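Local coordinates for cell wall surface anchor protein (Streptococcus agalactiae, PDB 4Z1P) that is an LPXTG-anchored surface adhesin of the streptococcal antigen I/II family, probably displayed on the cell wall for attachment, at residues V24-T29 against T177-H182; A56-P61 against G113-W118; S102-A107 against A159-G164. One frame throughout, in Å; residues are numbered along the deposited sequence.

How the interactions relate
Interactions 2 and 3 form a connected unit, whereas interaction 1 stands apart. Strands 55-61 and 153-162 are neighbours in one five-stranded sheet, and two probable hydrogen bonds join the two contacts: Val58 N to Ala159 O and Ala56 O to Ile161 N, each 2.8 Å. Their centres lie 12 Å apart. Interaction 2 thus pairs strands within the sheet, and interaction 3 sets helix 98-106 against it. Interaction 1 lies about 27 Å from interaction 2 and 38 Å from interaction 3, centre to centre, with nearest atoms about 12 and 19 Å away. There, the chain leaves this domain for the C-terminal one.

Interaction 1: residues V24-T29 against T177-H182; sequences VLPNAT and TTPEVH
Val24 O accepts the backbone N-H of Thr177 (N to O 3.0 Å) with an N-H...O angle of 173°, and this straight bond fixes the register of the contact. Thr177 OG1 turns back toward the same oxygen, because its chi1 of 56° places it between the backbone N and the carbonyl carbon; the bond from Thr177 OG1 to Val24 O is weak at 3.4 Å, and its proton has another possible acceptor. The packed part lies next to this bond. Leu25 CD2 sits 3.9 Å from Pro179 CG, and the rings of Pro26 and Pro179 meet through their CD atoms, also at 3.9 Å. Trp212, from a loop of the following domain, touches Leu25, Thr177 and Pro179 on this side. Contact thins toward Pro26 CG and Thr178 OG1, 4.0 Å apart on two partly exposed residues; that hydroxyl is bonded to Thr150 O instead. The type I turn Leu25-Ala28 then leads the chain away, and the Asn27 amide bonds to Asn323 and Asn321 of the following domain. Thr177 O is buried against carbon, with Leu25 CD2 at 3.5 Å. The chemistry therefore implies one strong backbone bond plus proline-leucine packing at the passage between domains, with one buried carbonyl, Thr177 O, left without a modelled partner.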
ATOM      1  N   VAL A  24      -3.882   1.181   0.579  1.00 16.93           N
ATOM      2  CA  VAL A  24      -2.877   0.294   0.096  1.00 18.95           C
ATOM      3  C   VAL A  24      -2.477  -0.717   1.168  1.00 18.27           C
ATOM      4  O   VAL A  24      -2.748  -0.536   2.316  1.00 19.50           O
ATOM      5  CB  VAL A  24      -1.585   1.055  -0.353  1.00 19.32           C
ATOM      6  CG1 VAL A  24      -1.918   2.097  -1.399  1.00 19.48           C
ATOM      7  CG2 VAL A  24      -0.876   1.703   0.830  1.00 18.83           C
ATOM      8  N   LEU A  25      -1.707  -1.715   0.757  1.00 20.41           N
ATOM      9  CA  LEU A  25      -1.350  -2.852   1.590  1.00 21.99           C
ATOM     10  C   LEU A  25       0.092  -2.741   2.111  1.00 20.85           C
ATOM     11  O   LEU A  25       0.887  -1.959   1.555  1.00 20.06           O
ATOM     12  CB  LEU A  25      -1.492  -4.151   0.787  1.00 21.49           C
ATOM     13  CG  LEU A  25      -2.957  -4.494   0.484  1.00 22.66           C
ATOM     14  CD1 LEU A  25      -3.103  -5.461  -0.671  1.00 20.94           C
ATOM     15  CD2 LEU A  25      -3.766  -4.932   1.688  1.00 22.33           C
ATOM     16  N   PRO A  26       0.469  -3.593   3.115  1.00 20.25           N
ATOM     17  CA  PRO A  26       1.774  -3.442   3.753  1.00 18.52           C
ATOM     18  C   PRO A  26       2.896  -3.561   2.792  1.00 19.38           C
ATOM     19  O   PRO A  26       3.889  -2.853   2.982  1.00 18.29           O
ATOM     20  CB  PRO A  26       1.816  -4.577   4.794  1.00 20.19           C
ATOM     21  CG  PRO A  26       0.418  -4.727   5.163  1.00 19.39           C
ATOM     22  CD  PRO A  26      -0.350  -4.565   3.865  1.00 21.15           C
ATOM     23  N   ASN A  27       2.753  -4.436   1.773  1.00 20.73           N
ATOM     24  CA  ASN A  27       3.808  -4.641   0.772  1.00 19.71           C
ATOM     25  C   ASN A  27       3.768  -3.677  -0.448  1.00 18.34           C
ATOM     26  O   ASN A  27       4.455  -3.891  -1.401  1.00 17.42           O
ATOM     27  CB  ASN A  27       3.865  -6.093   0.292  1.00 18.88           C
ATOM     28  CG  ASN A  27       2.653  -6.498  -0.549  1.00 21.39           C
ATOM     29  OD1 ASN A  27       1.705  -5.749  -0.694  1.00 19.89           O
ATOM     30  ND2 ASN A  27       2.649  -7.738  -0.995  1.00 19.53           N
ATOM     31  N   ALA A  28       3.010  -2.599  -0.359  1.00 17.93           N
ATOM     32  CA  ALA A  28       2.819  -1.632  -1.452  1.00 17.54           C
ATOM     33  C   ALA A  28       4.056  -0.810  -1.729  1.00 17.69           C
ATOM     34  O   ALA A  28       4.820  -0.565  -0.845  1.00 16.12           O
ATOM     35  CB  ALA A  28       1.692  -0.673  -1.070  1.00 18.21           C
ATOM     36  N   THR A  29       4.270  -0.436  -2.975  1.00 18.06           N
ATOM     37  CA  THR A  29       5.272   0.585  -3.281  1.00 19.46           C
ATOM     38  C   THR A  29       4.499   1.885  -3.541  1.00 18.70           C
ATOM     39  O   THR A  29       3.589   1.893  -4.358  1.00 18.21           O
ATOM     40  CB  THR A  29       6.034   0.087  -4.497  1.00 21.43           C
ATOM     41  OG1 THR A  29       6.894  -0.982  -4.060  1.00 27.57           O
ATOM     42  CG2 THR A  29       6.928   1.156  -5.078  1.00 26.68           C
ATOM     43  N   THR A 177      -3.837  -0.485   5.146  1.00 18.20           N
ATOM     44  CA  THR A 177      -4.756  -1.511   5.675  1.00 17.69           C
ATOM     45  C   THR A 177      -3.990  -2.796   5.773  1.00 17.62           C
ATOM     46  O   THR A 177      -3.505  -3.353   4.778  1.00 17.22           O
ATOM     47  CB  THR A 177      -5.978  -1.681   4.805  1.00 18.59           C
ATOM     48  OG1 THR A 177      -5.559  -1.997   3.467  1.00 19.05           O
ATOM     49  CG2 THR A 177      -6.915  -0.391   4.814  1.00 18.95           C
ATOM     50  N   THR A 178      -3.857  -3.269   6.999  1.00 19.27           N
ATOM     51  CA  THR A 178      -3.201  -4.525   7.268  1.00 20.49           C
ATOM     52  C   THR A 178      -4.318  -5.604   7.246  1.00 21.69           C
ATOM     53  O   THR A 178      -5.267  -5.520   7.999  1.00 18.45           O
ATOM     54  CB  THR A 178      -2.532  -4.489   8.668  1.00 22.81           C
ATOM     55  OG1 THR A 178      -1.342  -3.688   8.618  1.00 25.59           O
ATOM     56  CG2 THR A 178      -2.123  -5.923   9.114  1.00 23.87           C
ATOM     57  N   PRO A 179      -4.168  -6.619   6.421  1.00 19.65           N
ATOM     58  CA  PRO A 179      -5.192  -7.672   6.436  1.00 20.41           C
ATOM     59  C   PRO A 179      -5.206  -8.444   7.722  1.00 22.62           C
ATOM     60  O   PRO A 179      -4.179  -8.562   8.382  1.00 20.26           O
ATOM     61  CB  PRO A 179      -4.811  -8.566   5.279  1.00 20.76           C
ATOM     62  CG  PRO A 179      -3.886  -7.755   4.421  1.00 20.84           C
ATOM     63  CD  PRO A 179      -3.236  -6.755   5.294  1.00 19.99           C
ATOM     64  N   GLU A 180      -6.387  -8.940   8.086  1.00 23.85           N
ATOM     65  CA  GLU A 180      -6.608  -9.727   9.284  1.00 26.81           C
ATOM     66  C   GLU A 180      -7.611 -10.855   8.969  1.00 26.63           C
ATOM     67  O   GLU A 180      -8.563 -10.636   8.221  1.00 22.45           O
ATOM     68  CB  GLU A 180      -7.227  -8.814  10.300  1.00 29.67           C
ATOM     69  CG  GLU A 180      -7.267  -9.382  11.686  1.00 37.01           C
ATOM     70  CD  GLU A 180      -8.097  -8.505  12.618  1.00 41.92           C
ATOM     71  OE1 GLU A 180      -8.617  -7.450  12.166  1.00 50.94           O
ATOM     72  OE2 GLU A 180      -8.209  -8.864  13.797  1.00 46.33           O
ATOM     73  N   VAL A 181      -7.380 -12.044   9.524  1.00 23.75           N
ATOM     74  CA  VAL A 181      -8.254 -13.228   9.267  1.00 23.69           C
ATOM     75  C   VAL A 181      -8.463 -13.980  10.551  1.00 25.51           C
ATOM     76  O   VAL A 181      -7.633 -13.878  11.474  1.00 22.58           O
ATOM     77  CB  VAL A 181      -7.603 -14.234   8.296  1.00 23.02           C
ATOM     78  CG1 VAL A 181      -7.639 -13.711   6.885  1.00 24.90           C
ATOM     79  CG2 VAL A 181      -6.177 -14.604   8.677  1.00 25.23           C
ATOM     80  N   HIS A 182      -9.527 -14.788  10.621  1.00 21.52           N
ATOM     81  CA  HIS A 182      -9.840 -15.484  11.860  1.00 18.60           C
ATOM     82  C   HIS A 182     -10.214 -16.912  11.521  1.00 19.83           C
ATOM     83  O   HIS A 182     -10.649 -17.184  10.408  1.00 17.98           O
ATOM     84  CB  HIS A 182     -11.031 -14.821  12.576  1.00 20.72           C
ATOM     85  CG  HIS A 182     -10.763 -13.417  12.961  1.00 25.38           C
ATOM     86  ND1 HIS A 182      -9.865 -13.085  13.949  1.00 27.21           N
ATOM     87  CD2 HIS A 182     -11.194 -12.245  12.431  1.00 31.14           C
ATOM     88  CE1 HIS A 182      -9.764 -11.766  14.029  1.00 27.83           C
ATOM     89  NE2 HIS A 182     -10.581 -11.235  13.137  1.00 30.90           N
TER

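Interaction 2: residues A56-P61 against G113-W118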
ATOM      1  N   ALA A  56      15.929  24.927  -4.231  1.00 10.65           N
ATOM      2  CA  ALA A  56      15.828  23.722  -3.410  1.00 10.78           C
ATOM      3  C   ALA A  56      14.488  23.103  -3.545  1.00 11.16           C
ATOM      4  O   ALA A  56      13.504  23.831  -3.733  1.00 12.03           O
ATOM      5  CB  ALA A  56      16.027  24.055  -1.968  1.00 10.41           C
ATOM      6  N   PHE A  57      14.442  21.761  -3.541  1.00  9.81           N
ATOM      7  CA  PHE A  57      13.207  21.007  -3.563  1.00 10.77           C
ATOM      8  C   PHE A  57      13.201  20.077  -2.365  1.00 10.74           C
ATOM      9  O   PHE A  57      14.191  19.351  -2.124  1.00 10.07           O
ATOM     10  CB  PHE A  57      13.150  20.128  -4.830  1.00 12.00           C
ATOM     11  CG  PHE A  57      11.796  19.523  -5.071  1.00 11.71           C
ATOM     12  CD1 PHE A  57      10.730  20.362  -5.387  1.00 12.20           C
ATOM     13  CD2 PHE A  57      11.559  18.149  -4.916  1.00 13.11           C
ATOM     14  CE1 PHE A  57       9.480  19.876  -5.592  1.00 12.75           C
ATOM     15  CE2 PHE A  57      10.273  17.647  -5.073  1.00 13.08           C
ATOM     16  CZ  PHE A  57       9.250  18.519  -5.428  1.00 13.05           C
ATOM     17  N   VAL A  58      12.093  20.071  -1.625  1.00  9.66           N
ATOM     18  CA  VAL A  58      11.970  19.295  -0.439  1.00 10.09           C
ATOM     19  C   VAL A  58      10.892  18.307  -0.559  1.00 10.82           C
ATOM     20  O   VAL A  58       9.757  18.694  -0.847  1.00 11.28           O
ATOM     21  CB  VAL A  58      11.669  20.199   0.843  1.00 10.49           C
ATOM     22  CG1 VAL A  58      11.387  19.324   2.073  1.00 11.26           C
ATOM     23  CG2 VAL A  58      12.847  21.138   1.073  1.00 11.73           C
ATOM     24  N   ASP A  59      11.176  17.036  -0.253  1.00  9.76           N
ATOM     25  CA  ASP A  59      10.107  16.041  -0.069  1.00 10.26           C
ATOM     26  C   ASP A  59      10.039  15.571   1.406  1.00 13.05           C
ATOM     27  O   ASP A  59      11.062  15.145   1.980  1.00 11.31           O
ATOM     28  CB  ASP A  59      10.308  14.835  -0.955  1.00 10.04           C
ATOM     29  CG  ASP A  59       9.139  13.859  -0.870  1.00 10.66           C
ATOM     30  OD1 ASP A  59       8.865  13.235   0.217  1.00 12.17           O
ATOM     31  OD2 ASP A  59       8.462  13.716  -1.879  1.00 10.10           O
ATOM     32  N   GLN A  60       8.873  15.723   2.038  1.00 12.63           N
ATOM     33  CA  GLN A  60       8.727  15.354   3.425  1.00 15.68           C
ATOM     34  C   GLN A  60       7.659  14.284   3.542  1.00 13.43           C
ATOM     35  O   GLN A  60       6.456  14.581   3.502  1.00 13.57           O
ATOM     36  CB  GLN A  60       8.440  16.615   4.238  1.00 19.41           C
ATOM     37  CG  GLN A  60       7.777  16.541   5.623  1.00 25.91           C
ATOM     38  CD  GLN A  60       8.670  16.075   6.659  1.00 28.64           C
ATOM     39  OE1 GLN A  60       9.016  16.817   7.554  1.00 34.10           O
ATOM     40  NE2 GLN A  60       9.058  14.792   6.585  1.00 37.89           N
ATOM     41  N   PRO A  61       8.078  13.049   3.688  1.00 14.35           N
ATOM     42  CA  PRO A  61       7.187  11.927   3.981  1.00 15.61           C
ATOM     43  C   PRO A  61       6.809  11.940   5.476  1.00 15.09           C
ATOM     44  O   PRO A  61       7.563  12.454   6.297  1.00 16.48           O
ATOM     45  CB  PRO A  61       8.051  10.692   3.661  1.00 16.17           C
ATOM     46  CG  PRO A  61       9.442  11.153   3.624  1.00 16.40           C
ATOM     47  CD  PRO A  61       9.498  12.633   3.637  1.00 15.43           C
ATOM     48  N   GLY A 113      10.018  16.696  10.442  1.00 17.92           N
ATOM     49  CA  GLY A 113      10.789  15.493  10.792  1.00 17.71           C
ATOM     50  C   GLY A 113      11.909  15.264   9.791  1.00 15.49           C
ATOM     51  O   GLY A 113      12.644  16.210   9.400  1.00 13.11           O
ATOM     52  N   GLU A 114      11.966  14.022   9.355  1.00 14.51           N
ATOM     53  CA  GLU A 114      13.049  13.498   8.525  1.00 16.46           C
ATOM     54  C   GLU A 114      12.613  13.845   7.085  1.00 15.03           C
ATOM     55  O   GLU A 114      11.527  13.487   6.705  1.00 16.66           O
ATOM     56  CB  GLU A 114      13.107  11.953   8.733  1.00 17.58           C
ATOM     57  CG  GLU A 114      13.804  11.161   7.650  1.00 19.73           C
ATOM     58  CD  GLU A 114      13.970   9.705   8.009  1.00 22.65           C
ATOM     59  OE1 GLU A 114      13.387   9.231   9.010  1.00 17.95           O
ATOM     60  OE2 GLU A 114      14.719   9.037   7.303  1.00 23.19           O
ATOM     61  N   PHE A 115      13.482  14.432   6.271  1.00 11.85           N
ATOM     62  CA  PHE A 115      13.083  14.756   4.931  1.00 11.17           C
ATOM     63  C   PHE A 115      14.251  14.655   3.969  1.00 10.58           C
ATOM     64  O   PHE A 115      15.399  14.401   4.397  1.00 10.39           O
ATOM     65  CB  PHE A 115      12.483  16.172   4.891  1.00 11.01           C
ATOM     66  CG  PHE A 115      13.436  17.260   5.275  1.00 10.41           C
ATOM     67  CD1 PHE A 115      13.562  17.634   6.580  1.00 11.49           C
ATOM     68  CD2 PHE A 115      14.132  17.996   4.332  1.00 10.91           C
ATOM     69  CE1 PHE A 115      14.377  18.699   6.926  1.00 11.62           C
ATOM     70  CE2 PHE A 115      14.985  19.027   4.667  1.00 11.31           C
ATOM     71  CZ  PHE A 115      15.115  19.400   5.973  1.00 11.71           C
ATOM     72  N   TYR A 116      13.933  14.779   2.684  1.00 10.76           N
ATOM     73  CA  TYR A 116      14.888  14.758   1.602  1.00  9.96           C
ATOM     74  C   TYR A 116      14.850  16.094   0.899  1.00 11.02           C
ATOM     75  O   TYR A 116      13.803  16.741   0.847  1.00 10.00           O
ATOM     76  CB  TYR A 116      14.513  13.672   0.585  1.00 10.90           C
ATOM     77  CG  TYR A 116      14.412  12.322   1.170  1.00 10.96           C
ATOM     78  CD1 TYR A 116      13.303  11.926   1.849  1.00 12.27           C
ATOM     79  CD2 TYR A 116      15.501  11.391   1.048  1.00 11.61           C
ATOM     80  CE1 TYR A 116      13.228  10.634   2.386  1.00 13.27           C
ATOM     81  CE2 TYR A 116      15.419  10.125   1.568  1.00 11.97           C
ATOM     82  CZ  TYR A 116      14.292   9.745   2.209  1.00 13.21           C
ATOM     83  OH  TYR A 116      14.232   8.510   2.757  1.00 14.13           O
ATOM     84  N   MET A 117      16.014  16.571   0.477  1.00 10.05           N
ATOM     85  CA  MET A 117      16.098  17.802  -0.195  1.00 11.81           C
ATOM     86  C   MET A 117      17.102  17.775  -1.322  1.00 10.39           C
ATOM     87  O   MET A 117      18.166  17.139  -1.181  1.00 13.21           O
ATOM     88  CB  MET A 117      16.439  18.932   0.795  1.00 13.37           C
ATOM     89  CG  MET A 117      16.514  20.307   0.197  1.00 13.94           C
ATOM     90  SD  MET A 117      16.801  21.579   1.455  1.00 18.17           S
ATOM     91  CE  MET A 117      18.387  21.192   2.017  1.00 18.06           C
ATOM     92  N   TRP A 118      16.749  18.373  -2.436  1.00  9.28           N
ATOM     93  CA  TRP A 118      17.638  18.415  -3.618  1.00  9.18           C
ATOM     94  C   TRP A 118      17.891  19.859  -3.891  1.00  9.52           C
ATOM     95  O   TRP A 118      16.934  20.640  -3.997  1.00  9.30           O
ATOM     96  CB  TRP A 118      16.945  17.769  -4.841  1.00  9.04           C
ATOM     97  CG  TRP A 118      16.789  16.307  -4.774  1.00  9.24           C
ATOM     98  CD1 TRP A 118      17.671  15.355  -5.284  1.00  9.61           C
ATOM     99  CD2 TRP A 118      15.767  15.579  -4.130  1.00  8.79           C
ATOM    100  NE1 TRP A 118      17.214  14.115  -5.021  1.00  9.43           N
ATOM    101  CE2 TRP A 118      16.063  14.206  -4.285  1.00  9.19           C
ATOM    102  CE3 TRP A 118      14.641  15.946  -3.416  1.00  9.32           C
ATOM    103  CZ2 TRP A 118      15.244  13.211  -3.805  1.00  9.23           C
ATOM    104  CZ3 TRP A 118      13.795  14.971  -2.979  1.00  9.44           C
ATOM    105  CH2 TRP A 118      14.127  13.609  -3.127  1.00  9.80           C
TER
HETATM  106  O   HOH W   1       9.840  11.588   7.592  1.00 38.51           O
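An antiparallel strand pair at the middle of a five-stranded sheet brings Phe57, Val58 and Asp59 alongside Trp118, Met117 and Tyr116. Two hydrogen-bonded pairs define it: Phe57 N to Trp118 O and Trp118 N to Phe57 O are both 2.8 Å, while Tyr116 N reaches Asp59 O at 3.0 Å in an almost straight bond (179°) and Asp59 N returns to Tyr116 O. Between them, the non-hydrogen-bonded pair Val58-Met117 brings the CA atoms to 4.4 Å. On that face Val58 CG1 lies 3.8 Å from Phe115 CD2, and Val58 CG2 packs on Met117 CG. On the other face Trp118 CE3 comes to the edge of the Phe57 ring. Where the strands end, the Gln60 amide bridges the gap: bent at chi2 (75°), its chain brings OE1 3.1 Å from Gly113 N, and NE2 makes weak bonds to Glu114 O and Pro61 O. A water also lies 2.7 Å from Glu114 O and 2.8 Å from Pro61 O. Strands 85-90 and 153-162 flank the pair. Phe57, stacked on Tyr139, and Trp118, touching Leu68 and Leu141, face the second sheet, consistent with the interior of a beta sandwich.

Interaction 3: residues S102-A107 against A159-G164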
ATOM      1  N   SER A 102      19.200  28.311   7.521  1.00 18.04           N
ATOM      2  CA  SER A 102      18.785  29.676   7.354  1.00 19.71           C
ATOM      3  C   SER A 102      17.971  29.875   6.042  1.00 19.42           C
ATOM      4  O   SER A 102      16.931  30.612   6.012  1.00 18.37           O
ATOM      5  CB  SER A 102      19.977  30.615   7.382  1.00 22.27           C
ATOM      6  OG  SER A 102      19.425  31.924   7.271  1.00 28.39           O
ATOM      7  N   LEU A 103      18.421  29.226   4.975  1.00 16.82           N
ATOM      8  CA  LEU A 103      17.661  29.270   3.728  1.00 17.64           C
ATOM      9  C   LEU A 103      16.240  28.781   3.955  1.00 16.15           C
ATOM     10  O   LEU A 103      15.266  29.478   3.600  1.00 18.23           O
ATOM     11  CB  LEU A 103      18.319  28.413   2.639  1.00 15.75           C
ATOM     12  CG  LEU A 103      17.622  28.417   1.250  1.00 17.37           C
ATOM     13  CD1 LEU A 103      17.773  29.753   0.593  1.00 17.46           C
ATOM     14  CD2 LEU A 103      18.121  27.270   0.356  1.00 17.58           C
ATOM     15  N   ILE A 104      16.081  27.612   4.547  1.00 15.40           N
ATOM     16  CA  ILE A 104      14.717  27.108   4.626  1.00 17.19           C
ATOM     17  C   ILE A 104      13.900  27.944   5.620  1.00 15.55           C
ATOM     18  O   ILE A 104      12.751  28.274   5.353  1.00 15.83           O
ATOM     19  CB  ILE A 104      14.614  25.558   4.844  1.00 18.66           C
ATOM     20  CG1 ILE A 104      14.926  25.146   6.250  1.00 20.52           C
ATOM     21  CG2 ILE A 104      15.502  24.827   3.797  1.00 19.45           C
ATOM     22  CD1 ILE A 104      14.763  23.626   6.440  1.00 22.74           C
ATOM     23  N   LYS A 105      14.524  28.345   6.708  1.00 16.27           N
ATOM     24  CA  LYS A 105      13.789  29.133   7.699  1.00 18.95           C
ATOM     25  C   LYS A 105      13.269  30.481   7.191  1.00 18.03           C
ATOM     26  O   LYS A 105      12.073  30.755   7.287  1.00 19.94           O
ATOM     27  CB  LYS A 105      14.588  29.285   8.950  1.00 21.73           C
ATOM     28  CG  LYS A 105      13.828  30.170   9.933  1.00 25.99           C
ATOM     29  CD  LYS A 105      14.557  30.274  11.236  1.00 29.91           C
ATOM     30  CE  LYS A 105      14.040  29.243  12.215  1.00 34.78           C
ATOM     31  NZ  LYS A 105      14.639  29.552  13.529  1.00 40.63           N
ATOM     32  N   GLU A 106      14.131  31.266   6.577  1.00 19.97           N
ATOM     33  CA  GLU A 106      13.738  32.526   5.952  1.00 22.44           C
ATOM     34  C   GLU A 106      12.781  32.338   4.774  1.00 21.09           C
ATOM     35  O   GLU A 106      12.073  33.259   4.456  1.00 19.56           O
ATOM     36  CB  GLU A 106      14.936  33.316   5.520  1.00 22.37           C
ATOM     37  CG  GLU A 106      15.826  33.647   6.714  1.00 28.65           C
ATOM     38  CD  GLU A 106      15.015  34.271   7.860  1.00 35.81           C
ATOM     39  OE1 GLU A 106      14.513  35.367   7.625  1.00 38.90           O
ATOM     40  OE2 GLU A 106      14.802  33.654   8.959  1.00 41.43           O
ATOM     41  N   ALA A 107      12.699  31.132   4.207  1.00 16.61           N
ATOM     42  CA  ALA A 107      11.715  30.848   3.169  1.00 16.96           C
ATOM     43  C   ALA A 107      10.390  30.481   3.751  1.00 16.46           C
ATOM     44  O   ALA A 107       9.435  30.276   3.025  1.00 17.70           O
ATOM     45  CB  ALA A 107      12.187  29.741   2.210  1.00 16.74           C
ATOM     46  N   ALA A 159       7.747  20.872  -1.006  1.00 10.63           N
ATOM     47  CA  ALA A 159       7.925  22.322  -0.945  1.00 10.81           C
ATOM     48  C   ALA A 159       9.101  22.699  -1.852  1.00 11.54           C
ATOM     49  O   ALA A 159       9.947  21.812  -2.204  1.00 13.17           O
ATOM     50  CB  ALA A 159       8.203  22.782   0.484  1.00 10.96           C
ATOM     51  N   GLN A 160       9.120  23.943  -2.306  1.00 11.31           N
ATOM     52  CA  GLN A 160      10.202  24.427  -3.118  1.00 11.90           C
ATOM     53  C   GLN A 160      10.632  25.738  -2.648  1.00 11.36           C
ATOM     54  O   GLN A 160       9.790  26.564  -2.105  1.00 11.35           O
ATOM     55  CB  GLN A 160       9.948  24.331  -4.635  1.00 13.79           C
ATOM     56  CG  GLN A 160       9.077  25.253  -5.307  1.00 14.35           C
ATOM     57  CD  GLN A 160       8.908  24.931  -6.817  1.00 12.63           C
ATOM     58  OE1 GLN A 160       8.102  24.107  -7.200  1.00 12.19           O
ATOM     59  NE2 GLN A 160       9.627  25.618  -7.632  1.00 12.30           N
ATOM     60  N   ILE A 161      11.893  26.005  -2.859  1.00 10.19           N
ATOM     61  CA  ILE A 161      12.460  27.312  -2.483  1.00 11.67           C
ATOM     62  C   ILE A 161      13.186  27.837  -3.671  1.00 13.47           C
ATOM     63  O   ILE A 161      14.156  27.177  -4.163  1.00 12.29           O
ATOM     64  CB  ILE A 161      13.374  27.220  -1.278  1.00 11.58           C
ATOM     65  CG1 ILE A 161      12.639  26.591  -0.157  1.00 12.99           C
ATOM     66  CG2 ILE A 161      13.931  28.605  -0.922  1.00 13.32           C
ATOM     67  CD1 ILE A 161      13.566  26.263   1.000  1.00 17.40           C
ATOM     68  N   ASP A 162      12.657  28.923  -4.221  1.00 11.53           N
ATOM     69  CA  ASP A 162      13.164  29.524  -5.437  1.00 12.85           C
ATOM     70  C   ASP A 162      13.730  30.873  -5.049  1.00 13.14           C
ATOM     71  O   ASP A 162      12.986  31.745  -4.564  1.00 12.50           O
ATOM     72  CB  ASP A 162      12.039  29.770  -6.441  1.00 14.70           C
ATOM     73  CG  ASP A 162      11.197  28.571  -6.719  1.00 15.01           C
ATOM     74  OD1 ASP A 162      11.745  27.408  -6.699  1.00 14.07           O
ATOM     75  OD2 ASP A 162       9.977  28.763  -6.920  1.00 14.53           O
ATOM     76  N   PHE A 163      14.995  31.104  -5.314  1.00 13.37           N
ATOM     77  CA  PHE A 163      15.654  32.391  -4.992  1.00 14.33           C
ATOM     78  C   PHE A 163      15.412  32.815  -3.528  1.00 15.27           C
ATOM     79  O   PHE A 163      15.199  34.032  -3.220  1.00 14.57           O
ATOM     80  CB  PHE A 163      15.143  33.541  -5.937  1.00 14.79           C
ATOM     81  CG  PHE A 163      14.976  33.212  -7.400  1.00 13.23           C
ATOM     82  CD1 PHE A 163      16.059  33.296  -8.277  1.00 13.73           C
ATOM     83  CD2 PHE A 163      13.758  32.856  -7.922  1.00 15.21           C
ATOM     84  CE1 PHE A 163      15.929  33.054  -9.614  1.00 15.05           C
ATOM     85  CE2 PHE A 163      13.600  32.622  -9.263  1.00 13.08           C
ATOM     86  CZ  PHE A 163      14.695  32.731 -10.119  1.00 14.71           C
ATOM     87  N   GLY A 164      15.303  31.830  -2.630  1.00 13.79           N
ATOM     88  CA  GLY A 164      15.053  32.110  -1.213  1.00 15.18           C
ATOM     89  C   GLY A 164      13.575  32.282  -0.804  1.00 15.62           C
ATOM     90  O   GLY A 164      13.271  32.440   0.373  1.00 14.68           O
TER
HETATM   91  O   HOH W   2      15.340  31.909   2.187  1.00 16.57           O
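Gly164 O takes a hydrogen bond from a water 2.8 Å away, and the same water donates to Leu103 O, so it joins the turn of a hairpin to the last turn of helix 98-106. Ala107 lies against the same oxygen: its CB is 3.4 Å from Gly164 O, and its CA-H points there more loosely. No direct hydrogen bond crosses the contact; apart from the water and the weak CH...O approach of Ala107, the side-chain contacts are apolar. Ile161, its CB directed at the helix, divides its branches between Ile104 of the helix and Ala107 just after it in the chain. Ile161 CD1 is 3.7 Å from Ile104 CG2, where the two side chains pass at a slant, and Ile161 CG2 is 3.8 Å from Ala107 CB. With CG2 anti to the backbone N and CG1 at chi1 -55°, both branches fall on the helix side. Leu103 CD1 completes the patch over Gly164 CA at 4.0 Å. Phe163 and Gly164 have positive phi (51° and 86°), consistent with a type I' turn between strands 153-162 and 165-177; at Gly164 these backbone angles would jam a CB against the preceding carbonyl O, which calls for glycine. Helix 98-106 lies in the connection between strands 85-90 and 115-120 and covers the sheet beside this hairpin, consistent with the DEv-IgG type of fold described for antigen I/II C-terminal domains.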